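Side-chain contact in 16S rRNA methyltransferase (Streptomyces sp. DSM 40477, PDB 3MQ2), which methylates the N1 position of adenine 1408 in 16S rRNA, using S-adenosyl-L-methionine, and so confers resistance to aminoglycosides such as kanamycin and apramycin: residues L53-D58 against P94-V99. Sequence-based numbering, arbitrary orientation.
With SAH (S-adenosyl-L-homocysteine), chain C.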
# COMPACT_ATOMS: atom_id res chain seq x y z
N LEU A 53 -9.55 -10.00 5.24
CA LEU A 53 -10.08 -8.65 5.38
C LEU A 53 -9.08 -7.69 4.76
O LEU A 53 -7.91 -7.71 5.11
CB LEU A 53 -10.29 -8.31 6.85
CG LEU A 53 -10.74 -6.89 7.17
CD1 LEU A 53 -12.03 -6.57 6.45
CD2 LEU A 53 -10.90 -6.70 8.69
N VAL A 54 -9.54 -6.85 3.85
CA VAL A 54 -8.64 -5.91 3.17
C VAL A 54 -8.94 -4.52 3.66
O VAL A 54 -10.08 -4.07 3.58
CB VAL A 54 -8.82 -5.96 1.63
CG1 VAL A 54 -7.86 -4.97 0.94
CG2 VAL A 54 -8.58 -7.39 1.12
N VAL A 55 -7.91 -3.85 4.19
CA VAL A 55 -8.04 -2.49 4.69
C VAL A 55 -7.21 -1.60 3.77
O VAL A 55 -6.09 -1.96 3.41
CB VAL A 55 -7.52 -2.38 6.14
CG1 VAL A 55 -7.69 -0.95 6.67
CG2 VAL A 55 -8.27 -3.35 7.05
N ALA A 56 -7.75 -0.46 3.38
CA ALA A 56 -7.00 0.43 2.50
C ALA A 56 -7.16 1.84 2.99
O ALA A 56 -8.24 2.24 3.41
CB ALA A 56 -7.49 0.31 1.05
N LEU A 57 -6.08 2.61 2.96
CA LEU A 57 -6.19 3.97 3.47
C LEU A 57 -5.52 4.97 2.55
O LEU A 57 -4.64 4.62 1.74
CB LEU A 57 -5.64 4.07 4.89
CG LEU A 57 -4.24 3.52 5.13
CD1 LEU A 57 -3.22 4.58 4.79
CD2 LEU A 57 -4.09 3.09 6.58
N ASP A 58 -5.97 6.22 2.64
CA ASP A 58 -5.31 7.30 1.93
C ASP A 58 -5.51 8.56 2.72
O ASP A 58 -6.51 8.71 3.44
CB ASP A 58 -5.92 7.50 0.54
CG ASP A 58 -4.98 8.24 -0.40
OD1 ASP A 58 -4.25 7.55 -1.15
OD2 ASP A 58 -4.95 9.49 -0.38
N PRO A 94 -3.93 4.31 11.42
CA PRO A 94 -4.99 3.87 12.33
C PRO A 94 -4.43 2.82 13.30
O PRO A 94 -3.38 2.24 13.04
CB PRO A 94 -6.01 3.22 11.38
CG PRO A 94 -5.65 3.68 10.02
CD PRO A 94 -4.18 3.90 10.03
N PRO A 95 -5.14 2.60 14.41
CA PRO A 95 -4.73 1.64 15.44
C PRO A 95 -4.94 0.21 14.98
O PRO A 95 -5.70 -0.54 15.60
CB PRO A 95 -5.64 1.99 16.61
CG PRO A 95 -6.87 2.52 15.98
CD PRO A 95 -6.42 3.26 14.74
N LEU A 96 -4.29 -0.16 13.88
CA LEU A 96 -4.35 -1.52 13.36
C LEU A 96 -3.27 -2.37 14.04
O LEU A 96 -2.21 -1.87 14.39
CB LEU A 96 -4.12 -1.51 11.85
CG LEU A 96 -5.19 -0.81 10.99
CD1 LEU A 96 -4.64 -0.44 9.62
CD2 LEU A 96 -6.41 -1.69 10.86
N SER A 97 -3.54 -3.66 14.20
CA SER A 97 -2.52 -4.53 14.74
C SER A 97 -2.58 -5.87 14.03
O SER A 97 -3.63 -6.28 13.56
CB SER A 97 -2.76 -4.75 16.24
OG SER A 97 -4.07 -5.23 16.45
N GLY A 98 -1.43 -6.52 13.93
CA GLY A 98 -1.34 -7.86 13.37
C GLY A 98 -1.65 -8.01 11.88
O GLY A 98 -2.05 -9.09 11.44
N VAL A 99 -1.48 -6.95 11.11
CA VAL A 99 -1.63 -7.04 9.66
C VAL A 99 -0.67 -8.12 9.13
O VAL A 99 0.45 -8.23 9.60
CB VAL A 99 -1.33 -5.69 8.98
CG1 VAL A 99 -1.24 -5.85 7.46
CG2 VAL A 99 -2.40 -4.65 9.37
N SAH C . -1.54 3.09 -4.70
CA SAH C . -2.52 3.82 -5.48
CB SAH C . -2.27 5.32 -5.42
CG SAH C . -0.81 5.73 -5.58
SD SAH C . -0.65 7.51 -5.87
C SAH C . -2.46 3.33 -6.92
O SAH C . -3.28 3.73 -7.76
OXT SAH C . -1.58 2.54 -7.26
C5' SAH C . 0.07 7.63 -4.21
C4' SAH C . -1.01 7.82 -3.14
O4' SAH C . -0.39 7.89 -1.87
C3' SAH C . -1.79 9.13 -3.31
O3' SAH C . -3.17 8.84 -3.29
C2' SAH C . -1.48 9.97 -2.09
O2' SAH C . -2.63 10.63 -1.61
C1' SAH C . -1.00 8.92 -1.11
N9 SAH C . -0.03 9.40 -0.12
C8 SAH C . 1.13 10.11 -0.31
N7 SAH C . 1.70 10.32 0.91
C5 SAH C . 0.90 9.75 1.86
C6 SAH C . 0.99 9.65 3.24
N6 SAH C . 2.02 10.19 3.89
N1 SAH C . 0.00 8.99 3.92
C2 SAH C . -1.06 8.42 3.26
N3 SAH C . -1.16 8.52 1.89
C4 SAH C . -0.18 9.17 1.22
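Leu57 and Val55, on strand 52-58, face Pro94 and Leu96 of the loop that leads into strand 99-105, and the backbones stay well apart, with the CA atoms of Leu57 and Pro94 8.9 Å from each other. No hydrogen bond joins the two segments. The contact is made by apolar side chains alone, and all four are buried. Leu57 comes closest. The CD2 methyl of Leu57 lies 3.5 Å from Pro94 CD and 3.8 Å from Pro94 CG, so one branch of the leucine meets the CG-CD side of the proline ring. With chi1 at 52°, Leu57 CG sits between the backbone N and the carbonyl carbon, and from there CD2 reaches the proline ring. Two residues back along the strand, Val55 uses its CG1 methyl to meet Leu96 CD1 at 4.3 Å, a looser touch. Pro94 and Leu96 both point at the strand. Pro95, between them, is the centre of an inverse gamma turn, closed by a weak hydrogen bond from Leu96 N to Pro94 O. The fold is the Rossmann-like one of class I methyltransferases. Strand 52-58 lies between strands 29-34 and 83-87 in the sheet, and the loop covers part of one face. Leu86 of strand 83-87 touches both Val55 and Pro94, while Phe20 of helix 17-24 packs on Leu96. Alternate residues of the strand point the other way, and Val54 and Ala56 meet helix 40-48. Asp58, at the end of the strand, binds the ribose of S-adenosyl-L-homocysteine. Asp58 OD1 accepts a hydrogen bond from the ligand's O3' at 2.7 Å, and Asp58 OD2 accepts one from the ligand's O2' at 2.9 Å. The backbone N atoms of Gly37 and Asp60 also bond to OD1 and OD2, respectively, which holds the carboxylate toward the two hydroxyls.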